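Local atomic coordinates of NAD-dependent epimerase/dehydratase (Methylobacillus flagellatus KT, PDB entry 3GPI), a protein that is of unknown function but probably binds a nicotinamide adenine dinucleotide and may act as an NAD-dependent oxidoreductase, epimerase or dehydratase. Residues I59-C70 with L96-V107; P176-R184 with T240-L249. All blocks are in the same frame, centred on the assembly; numbering follows the deposited sequence.

Contact 1: I59-C70 with L96-V107; sequences IVHLRPEILVYC and LEGAPLQHVFFV
Leu67 and Val104 are bridge partners with side chains on the same face of the sheet, where strand 66-69 runs beside strand 103-107, their axes 4.7 Å apart and 10° from parallel. Leu67 N donates to His103 O, and Leu67 O accepts from Phe105 N. The same alternation continues through Tyr69, whose N bonds to Phe105 O and whose O takes Val107 N. A water donates to both Tyr69 O and Val107 O. Before the strands, Glu65 O receives a short bond from Gln102 N (2.7 Å) and a weak one from His103 N.

The Arg63 side chain lies along Pro100 at the exposed end of the contact. Arg63 CB lies 3.8 Å from Pro100 CD. The chain turns at chi3 (59°), which brings NE and CZ back over the same proline. Pro100 CD sits over one face of the guanidinium, 3.4 Å from Arg63 NH1. The other tip, Arg63 NH2, donates to Gly98 O at 2.9 Å, a bent bond with the oxygen tilted from the guanidinium plane.

Apolar side chains make further contacts. Leu96 CD2 meets Pro64 CG at 3.8 Å and touches Ile59, while Leu96 CD1 reaches Leu67 CD2. On the other face, Ile66 CG2 meets the Phe105 ring at its edge, in plane, 3.6 Å from Phe105 CD2. On the Leu67 face, the Tyr69 and Phe106 rings meet rim to rim, centroids 6.0 Å apart. Helix 86-95 covers this face, and helix 187-201 touches Phe105 on the Ile66 face. Strand 66-69, the helical connection through 86-95 and the parallel strand 103-109 form a beta-alpha-beta crossover of the Rossmann-type sheet.

Contact 2: P176-R184 with T240-L249; sequences PARNAWTNR and TPPVQGNKKL. With EDO (1,2-ethanediol), chain C; EDO (1,2-ethanediol), chain B.
Asn179 meets Pro241, and Asn183 meets Lys247 and Leu249, so side-chain amides pin the two segments near both ends. Asn179 ND2 donates to Pro241 O at 2.9 Å, with the oxygen in the amide plane. Asn183 uses both ends of its amide. Asn183 ND2 gives a nearly straight bond to Lys247 O (2.9 Å, 169°), and Asn183 OD1 accepts from Leu249 N at 3.0 Å, from above the carbonyl plane. With CG anti to the carbonyl carbon (chi1 -61°), this amide lies against Leu249 CD1. Asn246 ND2 donates to Trp181 O and also to O2 of a 1,2-ethanediol, probably from the crystallisation liquor.

Backbone bonds lie between these amides: Gln244 N to Asn179 O, and Trp181 N to Gly245 O. Waters join Asn179 N to Pro242 O and Asn183 OD1 to Leu249 O.

Charged and polar groups also reach outside the segments. Arg178 NH2 forms a salt bridge with Glu116, and Trp181 NE1 is hydrogen-bonded to Glu118. The Arg178 guanidinium lies with Gly245 CA over the centre of one face, 3.6 Å from Arg178 CZ.

The Trp181 indole is clasped on both faces. Lys248 CD stands over the six-membered ring, 3.6 Å from its centroid and 5° off the normal, a CH-pi contact. Val243 CG1 covers the opposite face toward the rim, 3.6 Å from Trp181 CE2. Replacing this tryptophan with an alanine would probably leave a gap between Val243 and the Lys248 chain and free that chain to turn.

Strand 218-219 pairs with strand 181-186 and touches Trp181 and Val243. Helix 220-230 borders Thr240 and Pro241, and strand 120-121 pairs with strand 248-249.

Contacts 1 and 2 lie on opposite sides of the chain's centre, with centres about 38 Å apart and nearest atoms about 12 Å apart. Both reach the same mixed sheet, through strands 66-69 and 103-109 in contact 1 and strand 181-186 in contact 2. Contact 1 is the more buried: its strand residues are enclosed, and its exposed residues lie in the loops before the strands. It rests on regular parallel backbone bonds and apolar side chains. Contact 2 has more exposed residues and joins largely irregular segments. There the segments are joined by asparagine amides, a few backbone bonds and bridging waters, with a tryptophan held between two side chains.

Contact 1: I59-C70 with L96-V107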
loop_
_atom_site.group_PDB
_atom_site.type_symbol
_atom_site.label_atom_id
_atom_site.label_comp_id
_atom_site.label_asym_id
_atom_site.label_seq_id
_atom_site.Cartn_x
_atom_site.Cartn_y
_atom_site.Cartn_z
ATOM N N ILE A 59 0.089 15.739 -18.575
ATOM C CA ILE A 59 0.984 14.743 -17.955
ATOM C C ILE A 59 1.903 14.029 -18.952
ATOM O O ILE A 59 3.009 13.616 -18.580
ATOM C CB ILE A 59 0.273 13.711 -17.022
ATOM C CG1 ILE A 59 -0.636 12.726 -17.777
ATOM C CG2 ILE A 59 -0.478 14.433 -15.893
ATOM C CD1 ILE A 59 -1.214 11.651 -16.845
ATOM N N VAL A 60 1.485 13.863 -20.204
ATOM C CA VAL A 60 2.354 13.208 -21.176
ATOM C C VAL A 60 3.630 13.997 -21.402
ATOM O O VAL A 60 4.658 13.408 -21.801
ATOM C CB VAL A 60 1.607 12.936 -22.492
ATOM C CG1 VAL A 60 1.490 14.203 -23.353
ATOM C CG2 VAL A 60 2.253 11.802 -23.273
ATOM N N HIS A 61 3.606 15.301 -21.123
ATOM C CA HIS A 61 4.853 16.076 -21.269
ATOM C C HIS A 61 5.917 15.692 -20.252
ATOM O O HIS A 61 7.112 15.985 -20.441
ATOM C CB HIS A 61 4.590 17.553 -21.200
ATOM C CG HIS A 61 3.984 18.117 -22.437
ATOM N ND1 HIS A 61 3.193 19.242 -22.405
ATOM C CD2 HIS A 61 4.031 17.713 -23.732
ATOM C CE1 HIS A 61 2.783 19.515 -23.636
ATOM N NE2 HIS A 61 3.280 18.601 -24.458
ATOM N N LEU A 62 5.513 15.044 -19.172
ATOM C CA LEU A 62 6.484 14.538 -18.209
ATOM C C LEU A 62 7.282 13.359 -18.744
ATOM O O LEU A 62 8.335 13.008 -18.212
ATOM C CB LEU A 62 5.780 14.092 -16.921
ATOM C CG LEU A 62 5.066 15.201 -16.153
ATOM C CD1 LEU A 62 4.162 14.560 -15.081
ATOM C CD2 LEU A 62 6.086 16.140 -15.547
ATOM N N ARG A 63 6.777 12.738 -19.789
ATOM C CA ARG A 63 7.416 11.580 -20.407
ATOM C C ARG A 63 7.963 10.554 -19.398
ATOM O O ARG A 63 9.127 10.181 -19.451
ATOM C CB ARG A 63 8.523 12.054 -21.374
ATOM C CG ARG A 63 7.913 12.853 -22.523
ATOM C CD ARG A 63 8.873 13.090 -23.694
ATOM N NE ARG A 63 9.330 11.806 -24.235
ATOM C CZ ARG A 63 8.574 10.949 -24.907
ATOM N NH1 ARG A 63 9.089 9.783 -25.270
ATOM N NH2 ARG A 63 7.339 11.240 -25.277
ATOM N N PRO A 64 7.102 10.075 -18.493
ATOM C CA PRO A 64 7.646 9.110 -17.531
ATOM C C PRO A 64 7.954 7.762 -18.207
ATOM O O PRO A 64 7.249 7.354 -19.137
ATOM C CB PRO A 64 6.476 8.928 -16.550
ATOM C CG PRO A 64 5.248 9.140 -17.422
ATOM C CD PRO A 64 5.665 10.342 -18.246
ATOM N N GLU A 65 8.979 7.066 -17.716
ATOM C CA GLU A 65 9.183 5.669 -18.071
ATOM C C GLU A 65 8.415 4.761 -17.123
ATOM O O GLU A 65 8.122 3.623 -17.481
ATOM C CB GLU A 65 10.662 5.333 -17.989
ATOM C CG GLU A 65 11.409 5.732 -19.275
ATOM C CD GLU A 65 12.187 7.035 -19.207
ATOM O OE1 GLU A 65 12.619 7.483 -18.110
ATOM O OE2 GLU A 65 12.429 7.593 -20.307
ATOM N N ILE A 66 8.115 5.247 -15.911
ATOM C CA ILE A 66 7.435 4.433 -14.920
ATOM C C ILE A 66 6.242 5.201 -14.360
ATOM O O ILE A 66 6.367 6.388 -14.008
ATOM C CB ILE A 66 8.380 4.056 -13.748
ATOM C CG1 ILE A 66 9.635 3.340 -14.224
ATOM C CG2 ILE A 66 7.657 3.254 -12.653
ATOM C CD1 ILE A 66 9.440 1.930 -14.707
ATOM N N LEU A 67 5.070 4.546 -14.327
ATOM C CA LEU A 67 3.922 5.065 -13.588
ATOM C C LEU A 67 3.731 4.272 -12.315
ATOM O O LEU A 67 3.684 3.048 -12.390
ATOM C CB LEU A 67 2.668 4.950 -14.442
ATOM C CG LEU A 67 1.340 5.280 -13.740
ATOM C CD1 LEU A 67 1.261 6.731 -13.282
ATOM C CD2 LEU A 67 0.181 4.943 -14.695
ATOM N N VAL A 68 3.645 4.955 -11.165
ATOM C CA VAL A 68 3.194 4.297 -9.939
ATOM C C VAL A 68 1.814 4.865 -9.643
ATOM O O VAL A 68 1.688 6.073 -9.433
ATOM C CB VAL A 68 4.145 4.574 -8.739
ATOM C CG1 VAL A 68 3.649 3.820 -7.523
ATOM C CG2 VAL A 68 5.551 4.147 -9.088
ATOM N N TYR A 69 0.798 4.012 -9.660
ATOM C CA TYR A 69 -0.558 4.483 -9.497
ATOM C C TYR A 69 -1.055 4.078 -8.119
ATOM O O TYR A 69 -1.216 2.893 -7.855
ATOM C CB TYR A 69 -1.434 3.892 -10.605
ATOM C CG TYR A 69 -2.790 4.536 -10.721
ATOM C CD1 TYR A 69 -2.973 5.659 -11.509
ATOM C CD2 TYR A 69 -3.878 4.025 -10.017
ATOM C CE1 TYR A 69 -4.200 6.265 -11.602
ATOM C CE2 TYR A 69 -5.124 4.610 -10.123
ATOM C CZ TYR A 69 -5.270 5.734 -10.905
ATOM O OH TYR A 69 -6.500 6.329 -10.988
ATOM N N CYS A 70 -1.280 5.089 -7.291
ATOM C CA CYS A 70 -1.690 4.915 -5.894
ATOM C C CYS A 70 -3.145 5.341 -5.655
ATOM O O CYS A 70 -3.668 5.071 -4.570
ATOM C CB CYS A 70 -0.822 5.790 -5.012
ATOM S SG CYS A 70 0.937 5.579 -5.214
ATOM N N LEU A 96 -1.407 9.145 -20.988
ATOM C CA LEU A 96 0.020 8.890 -21.150
ATOM C C LEU A 96 0.351 8.334 -22.504
ATOM O O LEU A 96 1.484 7.910 -22.720
ATOM C CB LEU A 96 0.547 7.950 -20.054
ATOM C CG LEU A 96 0.666 8.681 -18.712
ATOM C CD1 LEU A 96 0.933 7.711 -17.557
ATOM C CD2 LEU A 96 1.742 9.782 -18.746
ATOM N N GLU A 97 -0.625 8.272 -23.415
ATOM C CA GLU A 97 -0.336 7.880 -24.771
ATOM C C GLU A 97 0.640 8.893 -25.365
ATOM O O GLU A 97 0.364 10.115 -25.538
ATOM C CB GLU A 97 -1.600 7.719 -25.630
ATOM C CG GLU A 97 -1.339 7.075 -26.988
ATOM C CD GLU A 97 -2.569 6.412 -27.594
ATOM O OE1 GLU A 97 -2.423 5.631 -28.556
ATOM O OE2 GLU A 97 -3.679 6.670 -27.098
ATOM N N GLY A 98 1.792 8.352 -25.695
ATOM C CA GLY A 98 2.914 9.123 -26.215
ATOM C C GLY A 98 4.122 9.077 -25.289
ATOM O O GLY A 98 5.233 9.341 -25.737
ATOM N N ALA A 99 3.908 8.821 -23.995
ATOM C CA ALA A 99 5.031 8.719 -23.054
ATOM C C ALA A 99 5.780 7.419 -23.319
ATOM O O ALA A 99 5.203 6.441 -23.802
ATOM C CB ALA A 99 4.503 8.709 -21.606
ATOM N N PRO A 100 7.063 7.367 -22.966
ATOM C CA PRO A 100 7.924 6.214 -23.158
ATOM C C PRO A 100 7.730 5.247 -21.989
ATOM O O PRO A 100 8.687 4.823 -21.351
ATOM C CB PRO A 100 9.304 6.844 -23.157
ATOM C CG PRO A 100 9.175 7.946 -22.162
ATOM C CD PRO A 100 7.778 8.509 -22.399
ATOM N N LEU A 101 6.476 4.911 -21.736
ATOM C CA LEU A 101 6.128 4.136 -20.556
ATOM C C LEU A 101 6.606 2.688 -20.666
ATOM O O LEU A 101 6.268 1.976 -21.622
ATOM C CB LEU A 101 4.605 4.215 -20.389
ATOM C CG LEU A 101 3.989 3.663 -19.104
ATOM C CD1 LEU A 101 4.526 4.479 -17.952
ATOM C CD2 LEU A 101 2.455 3.797 -19.174
ATOM N N GLN A 102 7.394 2.258 -19.686
ATOM C CA GLN A 102 7.969 0.910 -19.671
ATOM C C GLN A 102 7.328 0.002 -18.628
ATOM O O GLN A 102 7.404 -1.217 -18.739
ATOM C CB GLN A 102 9.464 0.984 -19.383
ATOM C CG GLN A 102 10.261 1.650 -20.505
ATOM C CD GLN A 102 11.698 1.916 -20.105
ATOM O OE1 GLN A 102 11.992 2.222 -18.938
ATOM N NE2 GLN A 102 12.602 1.852 -21.082
ATOM N N HIS A 103 6.736 0.570 -17.588
ATOM C CA HIS A 103 6.160 -0.254 -16.544
ATOM C C HIS A 103 5.159 0.539 -15.754
ATOM O O HIS A 103 5.329 1.728 -15.512
ATOM C CB HIS A 103 7.232 -0.798 -15.582
ATOM C CG HIS A 103 6.885 -2.145 -15.015
ATOM N ND1 HIS A 103 6.923 -3.303 -15.756
ATOM C CD2 HIS A 103 6.403 -2.498 -13.799
ATOM C CE1 HIS A 103 6.557 -4.325 -15.002
ATOM N NE2 HIS A 103 6.230 -3.862 -13.811
ATOM N N VAL A 104 4.096 -0.154 -15.341
ATOM C CA VAL A 104 3.118 0.398 -14.413
ATOM C C VAL A 104 3.138 -0.387 -13.104
ATOM O O VAL A 104 2.975 -1.597 -13.110
ATOM C CB VAL A 104 1.716 0.329 -14.984
ATOM C CG1 VAL A 104 0.717 0.874 -13.969
ATOM C CG2 VAL A 104 1.633 1.105 -16.274
ATOM N N PHE A 105 3.365 0.284 -11.977
ATOM C CA PHE A 105 3.192 -0.320 -10.652
ATOM C C PHE A 105 1.860 0.142 -10.110
ATOM O O PHE A 105 1.619 1.361 -9.988
ATOM C CB PHE A 105 4.327 0.076 -9.701
ATOM C CG PHE A 105 5.663 -0.470 -10.088
ATOM C CD1 PHE A 105 6.021 -1.752 -9.701
ATOM C CD2 PHE A 105 6.557 0.253 -10.893
ATOM C CE1 PHE A 105 7.244 -2.277 -10.043
ATOM C CE2 PHE A 105 7.798 -0.288 -11.241
ATOM C CZ PHE A 105 8.143 -1.544 -10.828
ATOM N N PHE A 106 0.965 -0.810 -9.804
ATOM C CA PHE A 106 -0.360 -0.438 -9.374
ATOM C C PHE A 106 -0.550 -0.887 -7.938
ATOM O O PHE A 106 -0.403 -2.096 -7.651
ATOM C CB PHE A 106 -1.376 -1.107 -10.309
ATOM C CG PHE A 106 -2.805 -0.901 -9.910
ATOM C CD1 PHE A 106 -3.469 0.280 -10.213
ATOM C CD2 PHE A 106 -3.489 -1.900 -9.232
ATOM C CE1 PHE A 106 -4.812 0.487 -9.820
ATOM C CE2 PHE A 106 -4.824 -1.719 -8.844
ATOM C CZ PHE A 106 -5.482 -0.536 -9.128
ATOM N N VAL A 107 -0.908 0.050 -7.059
ATOM C CA VAL A 107 -1.110 -0.272 -5.649
ATOM C C VAL A 107 -2.549 -0.690 -5.466
ATOM O O VAL A 107 -3.482 0.097 -5.558
ATOM C CB VAL A 107 -0.749 0.890 -4.710
ATOM C CG1 VAL A 107 -0.963 0.502 -3.253
ATOM C CG2 VAL A 107 0.706 1.356 -4.943
HETATM O O HOH W 1 -3.872 2.441 -6.650
#

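Contact 2: P176-R184 with T240-L249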
loop_
_atom_site.group_PDB
_atom_site.type_symbol
_atom_site.label_atom_id
_atom_site.label_comp_id
_atom_site.label_asym_id
_atom_site.label_seq_id
_atom_site.Cartn_x
_atom_site.Cartn_y
_atom_site.Cartn_z
ATOM N N PRO A 176 -12.804 -4.836 19.354
ATOM C CA PRO A 176 -13.870 -5.548 18.602
ATOM C C PRO A 176 -14.236 -6.871 19.266
ATOM O O PRO A 176 -13.412 -7.470 19.968
ATOM C CB PRO A 176 -13.227 -5.797 17.229
ATOM C CG PRO A 176 -11.729 -5.819 17.522
ATOM C CD PRO A 176 -11.542 -4.768 18.587
ATOM N N ALA A 177 -15.474 -7.333 19.102
ATOM C CA ALA A 177 -15.872 -8.604 19.685
ATOM C C ALA A 177 -15.148 -9.772 19.009
ATOM O O ALA A 177 -14.763 -10.725 19.661
ATOM C CB ALA A 177 -17.408 -8.781 19.570
ATOM N N ARG A 178 -15.000 -9.687 17.703
ATOM C CA ARG A 178 -14.421 -10.772 16.915
ATOM C C ARG A 178 -12.909 -10.621 16.875
ATOM O O ARG A 178 -12.416 -9.526 16.600
ATOM C CB ARG A 178 -14.956 -10.721 15.500
ATOM C CG ARG A 178 -14.703 -11.981 14.765
ATOM C CD ARG A 178 -14.273 -11.652 13.399
ATOM N NE ARG A 178 -14.940 -12.489 12.437
ATOM C CZ ARG A 178 -14.946 -12.274 11.128
ATOM N NH1 ARG A 178 -14.291 -11.242 10.590
ATOM N NH2 ARG A 178 -15.601 -13.117 10.356
ATOM N N ASN A 179 -12.201 -11.717 17.098
ATOM C CA ASN A 179 -10.733 -11.718 17.130
ATOM C C ASN A 179 -10.145 -12.252 15.824
ATOM O O ASN A 179 -9.654 -13.369 15.768
ATOM C CB ASN A 179 -10.282 -12.537 18.354
ATOM C CG ASN A 179 -8.811 -12.455 18.591
ATOM O OD1 ASN A 179 -8.153 -11.530 18.081
ATOM N ND2 ASN A 179 -8.268 -13.372 19.364
ATOM N N ALA A 180 -10.207 -11.414 14.789
ATOM C CA ALA A 180 -9.823 -11.807 13.429
ATOM C C ALA A 180 -8.334 -11.616 13.179
ATOM O O ALA A 180 -7.693 -10.786 13.804
ATOM C CB ALA A 180 -10.626 -10.985 12.460
ATOM N N TRP A 181 -7.793 -12.378 12.239
ATOM C CA TRP A 181 -6.435 -12.145 11.758
ATOM C C TRP A 181 -6.258 -10.761 11.158
ATOM O O TRP A 181 -7.153 -10.216 10.505
ATOM C CB TRP A 181 -6.088 -13.184 10.692
ATOM C CG TRP A 181 -5.922 -14.530 11.287
ATOM C CD1 TRP A 181 -6.864 -15.540 11.319
ATOM C CD2 TRP A 181 -4.788 -15.014 11.996
ATOM N NE1 TRP A 181 -6.353 -16.629 11.970
ATOM C CE2 TRP A 181 -5.079 -16.346 12.400
ATOM C CE3 TRP A 181 -3.517 -14.474 12.288
ATOM C CZ2 TRP A 181 -4.164 -17.130 13.118
ATOM C CZ3 TRP A 181 -2.599 -15.266 12.996
ATOM C CH2 TRP A 181 -2.929 -16.577 13.394
ATOM N N THR A 182 -5.089 -10.170 11.419
ATOM C CA THR A 182 -4.746 -8.871 10.845
ATOM C C THR A 182 -3.383 -8.964 10.168
ATOM O O THR A 182 -2.446 -9.611 10.703
ATOM C CB THR A 182 -4.753 -7.739 11.924
ATOM O OG1 THR A 182 -3.777 -8.012 12.953
ATOM C CG2 THR A 182 -6.138 -7.585 12.555
ATOM N N ASN A 183 -3.289 -8.283 9.028
ATOM C CA ASN A 183 -2.101 -8.281 8.166
ATOM C C ASN A 183 -1.736 -6.842 7.954
ATOM O O ASN A 183 -2.600 -5.981 7.770
ATOM C CB ASN A 183 -2.410 -8.924 6.832
ATOM C CG ASN A 183 -2.837 -10.373 6.963
ATOM O OD1 ASN A 183 -2.013 -11.273 7.060
ATOM N ND2 ASN A 183 -4.144 -10.593 6.992
ATOM N N ARG A 184 -0.442 -6.575 7.969
ATOM C CA ARG A 184 0.016 -5.159 7.876
ATOM C C ARG A 184 1.306 -4.971 7.091
ATOM O O ARG A 184 2.083 -5.908 6.911
ATOM C CB ARG A 184 0.257 -4.557 9.281
ATOM C CG ARG A 184 1.463 -5.190 10.000
ATOM C CD ARG A 184 1.573 -4.945 11.528
ATOM N NE ARG A 184 0.238 -5.164 12.059
ATOM C CZ ARG A 184 -0.372 -6.332 12.061
ATOM N NH1 ARG A 184 0.287 -7.461 11.835
ATOM N NH2 ARG A 184 -1.648 -6.363 12.345
ATOM N N THR A 240 -7.929 -14.399 25.293
ATOM C CA THR A 240 -8.562 -13.598 24.248
ATOM C C THR A 240 -9.751 -14.351 23.669
ATOM O O THR A 240 -9.910 -15.561 23.899
ATOM C CB THR A 240 -7.580 -13.313 23.110
ATOM O OG1 THR A 240 -7.059 -14.556 22.642
ATOM C CG2 THR A 240 -6.410 -12.480 23.580
ATOM N N PRO A 241 -10.619 -13.665 22.918
ATOM C CA PRO A 241 -11.691 -14.390 22.246
ATOM C C PRO A 241 -11.076 -15.407 21.272
ATOM O O PRO A 241 -9.935 -15.250 20.860
ATOM C CB PRO A 241 -12.449 -13.291 21.511
ATOM C CG PRO A 241 -12.045 -12.009 22.199
ATOM C CD PRO A 241 -10.640 -12.223 22.607
ATOM N N PRO A 242 -11.780 -16.494 20.950
ATOM C CA PRO A 242 -11.287 -17.428 19.955
ATOM C C PRO A 242 -10.841 -16.717 18.655
ATOM O O PRO A 242 -11.489 -15.752 18.179
ATOM C CB PRO A 242 -12.530 -18.356 19.696
ATOM C CG PRO A 242 -13.670 -17.637 20.250
ATOM C CD PRO A 242 -13.143 -16.850 21.409
ATOM N N VAL A 243 -9.722 -17.188 18.115
ATOM C CA VAL A 243 -9.148 -16.600 16.909
ATOM C C VAL A 243 -9.969 -17.073 15.724
ATOM O O VAL A 243 -10.036 -18.289 15.449
ATOM C CB VAL A 243 -7.689 -17.018 16.751
ATOM C CG1 VAL A 243 -7.113 -16.494 15.418
ATOM C CG2 VAL A 243 -6.864 -16.520 17.938
ATOM N N GLN A 244 -10.589 -16.130 15.026
ATOM C CA GLN A 244 -11.448 -16.456 13.904
ATOM C C GLN A 244 -11.750 -15.215 13.075
ATOM O O GLN A 244 -12.106 -14.168 13.600
ATOM C CB GLN A 244 -12.748 -17.114 14.425
ATOM C CG GLN A 244 -13.582 -17.714 13.317
ATOM C CD GLN A 244 -14.600 -16.746 12.793
ATOM O OE1 GLN A 244 -15.299 -16.083 13.572
ATOM N NE2 GLN A 244 -14.713 -16.660 11.465
ATOM N N GLY A 245 -11.560 -15.323 11.761
ATOM C CA GLY A 245 -11.926 -14.254 10.864
ATOM C C GLY A 245 -10.782 -13.723 9.998
ATOM O O GLY A 245 -9.603 -13.839 10.342
ATOM N N ASN A 246 -11.162 -13.188 8.842
ATOM C CA ASN A 246 -10.221 -12.661 7.862
ATOM C C ASN A 246 -9.301 -13.789 7.368
ATOM O O ASN A 246 -9.795 -14.902 7.178
ATOM C CB ASN A 246 -9.446 -11.454 8.409
ATOM C CG ASN A 246 -8.842 -10.614 7.296
ATOM O OD1 ASN A 246 -9.380 -10.506 6.181
ATOM N ND2 ASN A 246 -7.699 -10.041 7.579
ATOM N N LYS A 247 -7.997 -13.560 7.178
ATOM C CA LYS A 247 -7.093 -14.595 6.641
ATOM C C LYS A 247 -5.682 -14.223 6.957
ATOM O O LYS A 247 -5.446 -13.120 7.442
ATOM C CB LYS A 247 -7.240 -14.725 5.115
ATOM C CG LYS A 247 -6.790 -13.474 4.362
ATOM C CD LYS A 247 -7.920 -12.568 3.999
ATOM C CE LYS A 247 -7.342 -11.190 3.653
ATOM N NZ LYS A 247 -8.392 -10.212 3.377
ATOM N N LYS A 248 -4.754 -15.125 6.672
ATOM C CA LYS A 248 -3.330 -14.828 6.836
ATOM C C LYS A 248 -2.759 -14.697 5.460
ATOM O O LYS A 248 -3.056 -15.475 4.572
ATOM C CB LYS A 248 -2.612 -15.956 7.584
ATOM C CG LYS A 248 -3.121 -16.130 9.023
ATOM C CD LYS A 248 -2.486 -17.333 9.732
ATOM C CE LYS A 248 -3.021 -18.648 9.170
ATOM N NZ LYS A 248 -2.747 -19.826 10.060
ATOM N N LEU A 249 -1.931 -13.689 5.276
ATOM C CA LEU A 249 -1.331 -13.466 3.973
ATOM C C LEU A 249 0.168 -13.696 4.003
ATOM O O LEU A 249 0.890 -13.177 4.862
ATOM C CB LEU A 249 -1.649 -12.028 3.538
ATOM C CG LEU A 249 -3.108 -11.689 3.341
ATOM C CD1 LEU A 249 -3.344 -10.191 3.399
ATOM C CD2 LEU A 249 -3.584 -12.287 2.038
HETATM C C1 EDO C . -5.956 -7.670 7.870
HETATM O O1 EDO C . -5.665 -6.527 8.625
HETATM C C2 EDO C . -5.542 -7.485 6.450
HETATM O O2 EDO C . -6.043 -8.461 5.584
HETATM C C1 EDO B . -2.617 -2.677 11.596
HETATM O O1 EDO B . -1.373 -2.787 12.200
HETATM C C2 EDO B . -3.027 -4.108 11.526
HETATM O O2 EDO B . -4.129 -4.207 12.385
HETATM O O HOH W 2 -5.650 -14.269 20.362
HETATM O O HOH W 3 -13.740 -14.122 17.936
HETATM O O HOH W 4 0.704 -10.744 6.597
#